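Local coordinates for protein trichomaglin (PDB 1SGL) that probably cleaves single-stranded RNA as an S-like ribonuclease of the RNase T2 family, at residues 5-10 / 46-51; 9-14 / 178-183; 162-167 / 189-194. All blocks are in the same frame, centred on the assembly; numbering follows the deposited sequence.

In the fold
The chain enters the central antiparallel sheet on strand 7-14, and contact 1 is formed when strand 40-47 returns against its first half, closing a loop of 35 residues. Contact 2 starts from the same strand but ends far along the sequence: strand 176-184 pairs with strand 7-14 after 163 intervening residues, which include all the helices, so the shorter loop closes first. Contact 3, opening well after contact 1 has closed, joins the turn after helix 151-162 to segment 189-194 and crosses contact 2, segment 178-183 lying between its two segments. The Cys182–Cys192 disulfide links contacts 2 and 3 directly, and all three reach one bound sulfate.

Contact 1: 5-10 / 46-51; sequences FDYFIL and RPEYSG. With SO4 (sulfate ion), chain D.
Pro47 sets its CB over the centre of the Phe5 ring, a CH-pi contact of 3.8 Å from Pro47 CB to the centroid of the Phe5 ring, almost on the ring normal. The Phe5 CG sits between its backbone N and carbonyl carbon (chi1 66°), which turns the ring face onto the proline. Tyr49 meets the same ring obliquely, its CE2 4.0 Å from Phe5 CD2. On the other face of the sheet Ile9 runs alongside Arg46 and lays CD1 over one face of the guanidinium, 3.8 Å from Arg46 NH2. The same methyl touches the extended side chain of Glu48, whose OE1 comes 3.6 Å from Tyr7 CB.

These side chains are set by an antiparallel pairing in which Phe8 faces Pro47 as a non-hydrogen-bonded pair and Ile9 faces Arg46 as a hydrogen-bonded one. Ile9 N gives a bond of 2.8 Å to Arg46 O, Arg46 N returns one to Ile9 O, and Glu48 N reaches Tyr7 O at 2.8 Å. Beyond them a water joins Asp6 N to Glu48 O. Further out, Lys185 makes a cation-pi contact with Phe5, and the Phe8 ring meets that of Phe187.

Arg46 NH2 binds O4 of a sulfate, probably from the crystallisation liquor, at 3.2 Å, with a weaker bond to its O2; Lys167 holds the same ion. With the apolar Ile9 methyl covering one face, the guanidinium presents its edge to the anion, so the site can hold a tetrahedral anion, which may or may not reflect phosphate binding.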
loop_
_atom_site.group_PDB
_atom_site.type_symbol
_atom_site.label_atom_id
_atom_site.label_comp_id
_atom_site.label_asym_id
_atom_site.label_seq_id
_atom_site.Cartn_x
_atom_site.Cartn_y
_atom_site.Cartn_z
ATOM N N PHE A 5 3.940 -15.084 -13.408
ATOM C CA PHE A 5 2.821 -14.462 -12.710
ATOM C C PHE A 5 1.915 -13.791 -13.730
ATOM O O PHE A 5 2.347 -13.494 -14.843
ATOM C CB PHE A 5 3.322 -13.435 -11.685
ATOM C CG PHE A 5 3.994 -12.231 -12.294
ATOM C CD1 PHE A 5 3.285 -11.051 -12.499
ATOM C CD2 PHE A 5 5.339 -12.273 -12.649
ATOM C CE1 PHE A 5 3.910 -9.926 -13.046
ATOM C CE2 PHE A 5 5.971 -11.157 -13.196
ATOM C CZ PHE A 5 5.255 -9.982 -13.395
ATOM N N ASP A 6 0.656 -13.575 -13.359
ATOM C CA ASP A 6 -0.297 -12.934 -14.252
ATOM C C ASP A 6 -0.648 -11.542 -13.770
ATOM O O ASP A 6 -0.896 -10.644 -14.571
ATOM C CB ASP A 6 -1.620 -13.717 -14.339
ATOM C CG ASP A 6 -1.485 -15.062 -15.039
ATOM O OD1 ASP A 6 -0.791 -15.158 -16.074
ATOM O OD2 ASP A 6 -2.106 -16.026 -14.554
ATOM N N TYR A 7 -0.666 -11.362 -12.454
ATOM C CA TYR A 7 -1.074 -10.084 -11.903
ATOM C C TYR A 7 -0.138 -9.398 -10.920
ATOM O O TYR A 7 0.762 -10.010 -10.356
ATOM C CB TYR A 7 -2.436 -10.254 -11.227
ATOM C CG TYR A 7 -3.436 -11.045 -12.048
ATOM C CD1 TYR A 7 -3.633 -12.413 -11.822
ATOM C CD2 TYR A 7 -4.183 -10.427 -13.050
ATOM C CE1 TYR A 7 -4.554 -13.141 -12.578
ATOM C CE2 TYR A 7 -5.100 -11.143 -13.808
ATOM C CZ TYR A 7 -5.279 -12.498 -13.567
ATOM O OH TYR A 7 -6.173 -13.200 -14.332
ATOM N N PHE A 8 -0.385 -8.105 -10.736
ATOM C CA PHE A 8 0.351 -7.276 -9.797
ATOM C C PHE A 8 -0.605 -6.942 -8.651
ATOM O O PHE A 8 -1.823 -6.846 -8.839
ATOM C CB PHE A 8 0.791 -5.961 -10.445
ATOM C CG PHE A 8 1.992 -6.082 -11.334
ATOM C CD1 PHE A 8 1.868 -5.944 -12.712
ATOM C CD2 PHE A 8 3.253 -6.310 -10.790
ATOM C CE1 PHE A 8 2.994 -6.030 -13.544
ATOM C CE2 PHE A 8 4.380 -6.398 -11.604
ATOM C CZ PHE A 8 4.252 -6.257 -12.982
ATOM N N ILE A 9 -0.051 -6.780 -7.460
ATOM C CA ILE A 9 -0.841 -6.403 -6.314
ATOM C C ILE A 9 -0.284 -5.092 -5.778
ATOM O O ILE A 9 0.931 -4.962 -5.568
ATOM C CB ILE A 9 -0.763 -7.440 -5.178
ATOM C CG1 ILE A 9 -1.261 -8.801 -5.667
ATOM C CG2 ILE A 9 -1.609 -6.965 -3.987
ATOM C CD1 ILE A 9 -1.153 -9.889 -4.628
ATOM N N LEU A 10 -1.170 -4.119 -5.586
ATOM C CA LEU A 10 -0.805 -2.824 -5.022
ATOM C C LEU A 10 -1.365 -2.845 -3.609
ATOM O O LEU A 10 -2.578 -2.807 -3.416
ATOM C CB LEU A 10 -1.437 -1.669 -5.805
ATOM C CG LEU A 10 -1.260 -0.263 -5.200
ATOM C CD1 LEU A 10 0.215 0.089 -5.082
ATOM C CD2 LEU A 10 -1.981 0.761 -6.072
ATOM N N ARG A 46 3.822 -5.374 -6.045
ATOM C CA ARG A 46 4.554 -6.625 -6.200
ATOM C C ARG A 46 3.852 -7.618 -7.113
ATOM O O ARG A 46 2.639 -7.549 -7.300
ATOM C CB ARG A 46 4.772 -7.277 -4.834
ATOM C CG ARG A 46 3.515 -7.858 -4.206
ATOM C CD ARG A 46 3.815 -8.491 -2.861
ATOM N NE ARG A 46 2.754 -9.397 -2.410
ATOM C CZ ARG A 46 1.650 -9.017 -1.772
ATOM N NH1 ARG A 46 1.435 -7.736 -1.494
ATOM N NH2 ARG A 46 0.767 -9.928 -1.392
ATOM N N PRO A 47 4.621 -8.543 -7.713
ATOM C CA PRO A 47 4.057 -9.562 -8.607
ATOM C C PRO A 47 3.302 -10.554 -7.732
ATOM O O PRO A 47 3.760 -10.879 -6.638
ATOM C CB PRO A 47 5.294 -10.210 -9.233
ATOM C CG PRO A 47 6.366 -9.133 -9.115
ATOM C CD PRO A 47 6.095 -8.568 -7.747
ATOM N N GLU A 48 2.149 -11.026 -8.193
ATOM C CA GLU A 48 1.382 -11.993 -7.416
ATOM C C GLU A 48 1.804 -13.418 -7.777
ATOM O O GLU A 48 1.525 -13.899 -8.873
ATOM C CB GLU A 48 -0.116 -11.804 -7.671
ATOM C CG GLU A 48 -1.000 -12.853 -7.007
ATOM C CD GLU A 48 -2.481 -12.510 -7.084
ATOM O OE1 GLU A 48 -2.956 -12.124 -8.170
ATOM O OE2 GLU A 48 -3.174 -12.634 -6.054
ATOM N N TYR A 49 2.506 -14.077 -6.860
ATOM C CA TYR A 49 2.958 -15.450 -7.073
ATOM C C TYR A 49 2.066 -16.375 -6.254
ATOM O O TYR A 49 1.791 -16.104 -5.081
ATOM C CB TYR A 49 4.421 -15.610 -6.644
ATOM C CG TYR A 49 5.405 -14.814 -7.477
ATOM C CD1 TYR A 49 6.028 -13.670 -6.965
ATOM C CD2 TYR A 49 5.727 -15.212 -8.778
ATOM C CE1 TYR A 49 6.949 -12.946 -7.730
ATOM C CE2 TYR A 49 6.638 -14.499 -9.547
ATOM C CZ TYR A 49 7.248 -13.369 -9.018
ATOM O OH TYR A 49 8.161 -12.675 -9.783
ATOM N N SER A 50 1.609 -17.466 -6.861
ATOM C CA SER A 50 0.718 -18.393 -6.163
ATOM C C SER A 50 1.028 -19.861 -6.447
ATOM O O SER A 50 0.112 -20.679 -6.571
ATOM C CB SER A 50 -0.732 -18.107 -6.567
ATOM O OG SER A 50 -0.986 -16.712 -6.628
ATOM N N GLY A 51 2.310 -20.202 -6.548
ATOM C CA GLY A 51 2.664 -21.582 -6.833
ATOM C C GLY A 51 3.790 -22.151 -5.994
ATOM O O GLY A 51 4.860 -22.470 -6.518
HETATM S S SO4 D . -2.305 -9.416 0.637
HETATM O O1 SO4 D . -1.482 -9.768 1.812
HETATM O O2 SO4 D . -1.847 -8.126 0.076
HETATM O O3 SO4 D . -3.714 -9.302 1.065
HETATM O O4 SO4 D . -2.175 -10.469 -0.391
HETATM O O HOH W 1 -0.188 -13.708 -10.718
HETATM O O HOH W 2 2.189 -5.500 -2.523
#

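Contact 2: 9-14 / 178-183; sequences ILALQW and KLSLCF. With SO4 (sulfate ion), chain C; SO4 (sulfate ion), chain D.
Leu10 and Leu181 exchange backbone hydrogen bonds: Leu10 N donates to Leu181 O at 2.8 Å, nearly straight at 174°, and Leu181 N answers to Leu10 O. Leu12 and Leu179 repeat the exchange, with the bond from Leu12 N to Leu179 O more bent at 144°. In the non-hydrogen-bonded pairs, CA-H groups approach carbonyls, as where Ser180 CA lies 3.2 Å from Leu10 O.

The strands run antiparallel, 159° apart, in the middle of the central sheet of the RNase T2 fold. Leu10, Leu12, Leu179 and Leu181 all lie on one face, where helices 116-129 and 132-139 cover it through Thr123, Phe127 and Val132.

Among the apolar contacts, Leu10 CB sits at the edge of the Phe183 ring, 3.9 Å from Phe183 CE1, while on the face opposite the leucines Ile9 CG1 lies 4.3 Å from Cys182 SG. Ile9 CG2 makes van der Waals contact with Ser180 CB at 3.7 Å; CG2 stands anti to the Ile9 backbone N, which turns it across to the serine.

The polar side chains of that face reach two separate sulfates. Ser180 OG lies 3.1 Å from O2 of one, and the Lys178 chain, bent at chi3 and chi4, brings NZ to 3.7 Å from the same O2. Gln13, extended, makes a weak bond from NE2 to O1 of the second sulfate, which Tyr82 N also binds; Gln13 OE1 is as near to that O1, which makes the bond doubtful.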
loop_
_atom_site.group_PDB
_atom_site.type_symbol
_atom_site.label_atom_id
_atom_site.label_comp_id
_atom_site.label_asym_id
_atom_site.label_seq_id
_atom_site.Cartn_x
_atom_site.Cartn_y
_atom_site.Cartn_z
ATOM N N ILE A 9 -0.051 -6.780 -7.460
ATOM C CA ILE A 9 -0.841 -6.403 -6.314
ATOM C C ILE A 9 -0.284 -5.092 -5.778
ATOM O O ILE A 9 0.931 -4.962 -5.568
ATOM C CB ILE A 9 -0.763 -7.440 -5.178
ATOM C CG1 ILE A 9 -1.261 -8.801 -5.667
ATOM C CG2 ILE A 9 -1.609 -6.965 -3.987
ATOM C CD1 ILE A 9 -1.153 -9.889 -4.628
ATOM N N LEU A 10 -1.170 -4.119 -5.586
ATOM C CA LEU A 10 -0.805 -2.824 -5.022
ATOM C C LEU A 10 -1.365 -2.845 -3.609
ATOM O O LEU A 10 -2.578 -2.807 -3.416
ATOM C CB LEU A 10 -1.437 -1.669 -5.805
ATOM C CG LEU A 10 -1.260 -0.263 -5.200
ATOM C CD1 LEU A 10 0.215 0.089 -5.082
ATOM C CD2 LEU A 10 -1.981 0.761 -6.072
ATOM N N ALA A 11 -0.477 -2.922 -2.627
ATOM C CA ALA A 11 -0.871 -2.970 -1.229
ATOM C C ALA A 11 -0.900 -1.584 -0.596
ATOM O O ALA A 11 0.080 -0.837 -0.667
ATOM C CB ALA A 11 0.084 -3.871 -0.463
ATOM N N LEU A 12 -2.029 -1.248 0.014
ATOM C CA LEU A 12 -2.201 0.039 0.677
ATOM C C LEU A 12 -2.465 -0.201 2.155
ATOM O O LEU A 12 -3.101 -1.185 2.523
ATOM C CB LEU A 12 -3.380 0.806 0.081
ATOM C CG LEU A 12 -3.369 1.071 -1.425
ATOM C CD1 LEU A 12 -4.610 1.888 -1.793
ATOM C CD2 LEU A 12 -2.101 1.815 -1.821
ATOM N N GLN A 13 -1.977 0.703 2.997
ATOM C CA GLN A 13 -2.163 0.585 4.433
ATOM C C GLN A 13 -2.977 1.740 4.975
ATOM O O GLN A 13 -2.829 2.871 4.521
ATOM C CB GLN A 13 -0.805 0.559 5.138
ATOM C CG GLN A 13 -0.008 -0.688 4.831
ATOM C CD GLN A 13 1.209 -0.843 5.703
ATOM O OE1 GLN A 13 1.985 -1.782 5.525
ATOM N NE2 GLN A 13 1.389 0.071 6.658
ATOM N N TRP A 14 -3.834 1.450 5.948
ATOM C CA TRP A 14 -4.652 2.481 6.567
ATOM C C TRP A 14 -3.824 3.140 7.670
ATOM O O TRP A 14 -3.491 2.509 8.678
ATOM C CB TRP A 14 -5.932 1.881 7.166
ATOM C CG TRP A 14 -6.816 2.923 7.792
ATOM C CD1 TRP A 14 -7.104 3.071 9.119
ATOM C CD2 TRP A 14 -7.478 4.005 7.117
ATOM N NE1 TRP A 14 -7.901 4.181 9.316
ATOM C CE2 TRP A 14 -8.144 4.771 8.105
ATOM C CE3 TRP A 14 -7.574 4.397 5.776
ATOM C CZ2 TRP A 14 -8.892 5.905 7.793
ATOM C CZ3 TRP A 14 -8.322 5.531 5.463
ATOM C CH2 TRP A 14 -8.969 6.269 6.471
ATOM N N LYS A 178 -5.216 -3.146 5.799
ATOM C CA LYS A 178 -4.736 -3.024 4.439
ATOM C C LYS A 178 -5.834 -3.215 3.406
ATOM O O LYS A 178 -6.841 -3.877 3.651
ATOM C CB LYS A 178 -3.647 -4.076 4.204
ATOM C CG LYS A 178 -2.613 -4.141 5.318
ATOM C CD LYS A 178 -1.844 -5.470 5.339
ATOM C CE LYS A 178 -0.925 -5.635 4.134
ATOM N NZ LYS A 178 -1.672 -5.767 2.858
ATOM N N LEU A 179 -5.618 -2.626 2.242
ATOM C CA LEU A 179 -6.543 -2.742 1.136
ATOM C C LEU A 179 -5.645 -2.914 -0.071
ATOM O O LEU A 179 -4.755 -2.096 -0.308
ATOM C CB LEU A 179 -7.405 -1.482 1.003
ATOM C CG LEU A 179 -8.476 -1.540 -0.095
ATOM C CD1 LEU A 179 -9.558 -0.503 0.184
ATOM C CD2 LEU A 179 -7.839 -1.311 -1.463
ATOM N N SER A 180 -5.863 -3.989 -0.822
ATOM C CA SER A 180 -5.052 -4.261 -1.994
ATOM C C SER A 180 -5.856 -4.257 -3.283
ATOM O O SER A 180 -7.008 -4.691 -3.306
ATOM C CB SER A 180 -4.365 -5.619 -1.845
ATOM O OG SER A 180 -3.614 -5.681 -0.642
ATOM N N LEU A 181 -5.243 -3.756 -4.350
ATOM C CA LEU A 181 -5.878 -3.742 -5.660
ATOM C C LEU A 181 -5.046 -4.653 -6.557
ATOM O O LEU A 181 -3.819 -4.721 -6.431
ATOM C CB LEU A 181 -5.922 -2.326 -6.257
ATOM C CG LEU A 181 -6.739 -1.248 -5.533
ATOM C CD1 LEU A 181 -6.585 0.076 -6.263
ATOM C CD2 LEU A 181 -8.196 -1.650 -5.467
ATOM N N CYS A 182 -5.712 -5.359 -7.456
ATOM C CA CYS A 182 -5.015 -6.260 -8.358
ATOM C C CYS A 182 -5.051 -5.704 -9.785
ATOM O O CYS A 182 -6.014 -5.041 -10.174
ATOM C CB CYS A 182 -5.641 -7.660 -8.241
ATOM S SG CYS A 182 -5.403 -8.294 -6.539
ATOM N N PHE A 183 -3.981 -5.936 -10.540
ATOM C CA PHE A 183 -3.875 -5.444 -11.919
ATOM C C PHE A 183 -3.223 -6.491 -12.828
ATOM O O PHE A 183 -2.422 -7.305 -12.358
ATOM C CB PHE A 183 -2.998 -4.178 -11.979
ATOM C CG PHE A 183 -3.499 -3.032 -11.144
ATOM C CD1 PHE A 183 -3.158 -2.931 -9.799
ATOM C CD2 PHE A 183 -4.298 -2.044 -11.711
ATOM C CE1 PHE A 183 -3.601 -1.855 -9.025
ATOM C CE2 PHE A 183 -4.749 -0.966 -10.952
ATOM C CZ PHE A 183 -4.398 -0.870 -9.606
HETATM S S SO4 C . 5.662 0.010 7.414
HETATM O O1 SO4 C . 4.414 -0.660 7.001
HETATM O O2 SO4 C . 5.589 0.322 8.851
HETATM O O3 SO4 C . 5.833 1.261 6.653
HETATM O O4 SO4 C . 6.801 -0.884 7.154
HETATM S S SO4 D . -2.305 -9.416 0.637
HETATM O O1 SO4 D . -1.482 -9.768 1.812
HETATM O O2 SO4 D . -1.847 -8.126 0.076
HETATM O O3 SO4 D . -3.714 -9.302 1.065
HETATM O O4 SO4 D . -2.175 -10.469 -0.391
#

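Contact 3: 162-167 / 189-194; sequences VGARPK and PRDCVQ. With SO4 (sulfate ion), chain D.
The Arg165 guanidinium has Gln194 NE2 over one face, Asp191 CB over the opposite one, and Cys192 O at its edge, in plane. No hydrogen bond joins NE2 to Arg165 NE, both donors. Two weak bonds, from Arg165 NE and NH2, each 3.3 Å to Cys192 O, share that carbonyl. The Arg165 side chain reaches it by a bend at chi3 (67°), while the Asp191 carboxylate stacks against the guanidinium with planes 27° apart, the opposite charges too distant for a salt bridge. Asp191 OD1 spends its anti lone pair on Arg165 N at 2.8 Å. With an alanine at Arg165 the donors to Cys192 O are gone, and the Asp191 and Gln194 side chains would probably be freer to turn.

In this RNase T2 fold the turn after helix 151-162, with Gly163 at positive phi, meets segment 189-194, which begins with a short, weakly bonded strand and is tied to the central sheet by the Cys182–Cys192 disulfide. Cys192 N bonds Arg165 O at 2.9 Å.

Nearer the helix, Ala164 CB packs on Pro189 CB at 3.7 Å, with Val162 CG1 against the same ring. Lys167, bent at chi3, hydrogen-bonds through NZ to sulfate O4 at 2.8 Å.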
loop_
_atom_site.group_PDB
_atom_site.type_symbol
_atom_site.label_atom_id
_atom_site.label_comp_id
_atom_site.label_asym_id
_atom_site.label_seq_id
_atom_site.Cartn_x
_atom_site.Cartn_y
_atom_site.Cartn_z
ATOM N N VAL A 162 -13.092 2.006 -8.993
ATOM C CA VAL A 162 -11.942 1.416 -9.671
ATOM C C VAL A 162 -12.334 0.436 -10.774
ATOM O O VAL A 162 -11.583 0.236 -11.735
ATOM C CB VAL A 162 -11.034 0.683 -8.650
ATOM C CG1 VAL A 162 -9.907 -0.046 -9.364
ATOM C CG2 VAL A 162 -10.472 1.688 -7.652
ATOM N N GLY A 163 -13.508 -0.176 -10.634
ATOM C CA GLY A 163 -13.956 -1.135 -11.626
ATOM C C GLY A 163 -13.511 -2.568 -11.353
ATOM O O GLY A 163 -13.613 -3.417 -12.230
ATOM N N ALA A 164 -13.015 -2.841 -10.149
ATOM C CA ALA A 164 -12.570 -4.187 -9.792
ATOM C C ALA A 164 -12.619 -4.387 -8.287
ATOM O O ALA A 164 -12.445 -3.440 -7.514
ATOM C CB ALA A 164 -11.142 -4.437 -10.310
ATOM N N ARG A 165 -12.848 -5.627 -7.878
ATOM C CA ARG A 165 -12.934 -5.976 -6.470
ATOM C C ARG A 165 -11.593 -5.958 -5.721
ATOM O O ARG A 165 -10.643 -6.621 -6.121
ATOM C CB ARG A 165 -13.563 -7.366 -6.331
ATOM C CG ARG A 165 -13.610 -7.884 -4.897
ATOM C CD ARG A 165 -14.385 -9.196 -4.805
ATOM N NE ARG A 165 -13.680 -10.269 -5.493
ATOM C CZ ARG A 165 -14.219 -11.042 -6.428
ATOM N NH1 ARG A 165 -15.484 -10.866 -6.793
ATOM N NH2 ARG A 165 -13.484 -11.978 -7.013
ATOM N N PRO A 166 -11.510 -5.210 -4.609
ATOM C CA PRO A 166 -10.260 -5.155 -3.839
ATOM C C PRO A 166 -10.237 -6.271 -2.796
ATOM O O PRO A 166 -11.216 -6.980 -2.611
ATOM C CB PRO A 166 -10.344 -3.802 -3.160
ATOM C CG PRO A 166 -11.800 -3.761 -2.774
ATOM C CD PRO A 166 -12.507 -4.282 -4.042
ATOM N N LYS A 167 -9.116 -6.389 -2.103
ATOM C CA LYS A 167 -8.934 -7.370 -1.050
ATOM C C LYS A 167 -8.726 -6.583 0.254
ATOM O O LYS A 167 -7.804 -5.780 0.358
ATOM C CB LYS A 167 -7.711 -8.236 -1.376
ATOM C CG LYS A 167 -7.345 -9.250 -0.313
ATOM C CD LYS A 167 -6.489 -10.380 -0.886
ATOM C CE LYS A 167 -5.243 -9.860 -1.591
ATOM N NZ LYS A 167 -4.353 -10.967 -2.060
ATOM N N PRO A 189 -7.166 -2.793 -14.017
ATOM C CA PRO A 189 -7.720 -3.421 -12.811
ATOM C C PRO A 189 -8.354 -4.789 -13.054
ATOM O O PRO A 189 -8.976 -5.032 -14.085
ATOM C CB PRO A 189 -8.736 -2.389 -12.320
ATOM C CG PRO A 189 -8.119 -1.080 -12.775
ATOM C CD PRO A 189 -7.678 -1.421 -14.176
ATOM N N ARG A 190 -8.186 -5.668 -12.075
ATOM C CA ARG A 190 -8.722 -7.020 -12.117
ATOM C C ARG A 190 -9.190 -7.383 -10.714
ATOM O O ARG A 190 -8.559 -6.997 -9.727
ATOM C CB ARG A 190 -7.623 -7.998 -12.555
ATOM C CG ARG A 190 -7.294 -7.929 -14.028
ATOM C CD ARG A 190 -8.436 -8.511 -14.852
ATOM N NE ARG A 190 -8.188 -8.443 -16.286
ATOM C CZ ARG A 190 -8.373 -7.356 -17.025
ATOM N NH1 ARG A 190 -8.813 -6.241 -16.463
ATOM N NH2 ARG A 190 -8.116 -7.383 -18.328
ATOM N N ASP A 191 -10.287 -8.120 -10.608
ATOM C CA ASP A 191 -10.769 -8.510 -9.290
ATOM C C ASP A 191 -9.671 -9.286 -8.572
ATOM O O ASP A 191 -8.980 -10.105 -9.181
ATOM C CB ASP A 191 -11.986 -9.437 -9.374
ATOM C CG ASP A 191 -13.187 -8.787 -10.016
ATOM O OD1 ASP A 191 -13.454 -7.594 -9.766
ATOM O OD2 ASP A 191 -13.884 -9.496 -10.767
ATOM N N CYS A 192 -9.514 -9.027 -7.279
ATOM C CA CYS A 192 -8.542 -9.757 -6.483
ATOM C C CYS A 192 -9.261 -11.011 -5.977
ATOM O O CYS A 192 -10.496 -11.049 -5.913
ATOM C CB CYS A 192 -8.106 -8.949 -5.266
ATOM S SG CYS A 192 -6.974 -7.539 -5.482
ATOM N N VAL A 193 -8.494 -12.028 -5.607
ATOM C CA VAL A 193 -9.079 -13.260 -5.083
ATOM C C VAL A 193 -9.794 -12.954 -3.767
ATOM O O VAL A 193 -9.277 -12.213 -2.933
ATOM C CB VAL A 193 -7.995 -14.334 -4.834
ATOM C CG1 VAL A 193 -8.582 -15.503 -4.056
ATOM C CG2 VAL A 193 -7.431 -14.821 -6.165
ATOM N N GLN A 194 -10.982 -13.525 -3.594
ATOM C CA GLN A 194 -11.778 -13.322 -2.384
ATOM C C GLN A 194 -11.041 -13.830 -1.147
ATOM O O GLN A 194 -10.356 -14.850 -1.202
ATOM C CB GLN A 194 -13.112 -14.061 -2.499
ATOM C CG GLN A 194 -14.128 -13.646 -1.446
ATOM C CD GLN A 194 -14.842 -12.354 -1.812
ATOM O OE1 GLN A 194 -15.446 -11.695 -0.960
ATOM N NE2 GLN A 194 -14.789 -11.996 -3.090
HETATM S S SO4 D . -2.305 -9.416 0.637
HETATM O O1 SO4 D . -1.482 -9.768 1.812
HETATM O O2 SO4 D . -1.847 -8.126 0.076
HETATM O O3 SO4 D . -3.714 -9.302 1.065
HETATM O O4 SO4 D . -2.175 -10.469 -0.391
HETATM O O HOH W 3 -8.648 -5.103 -7.686
#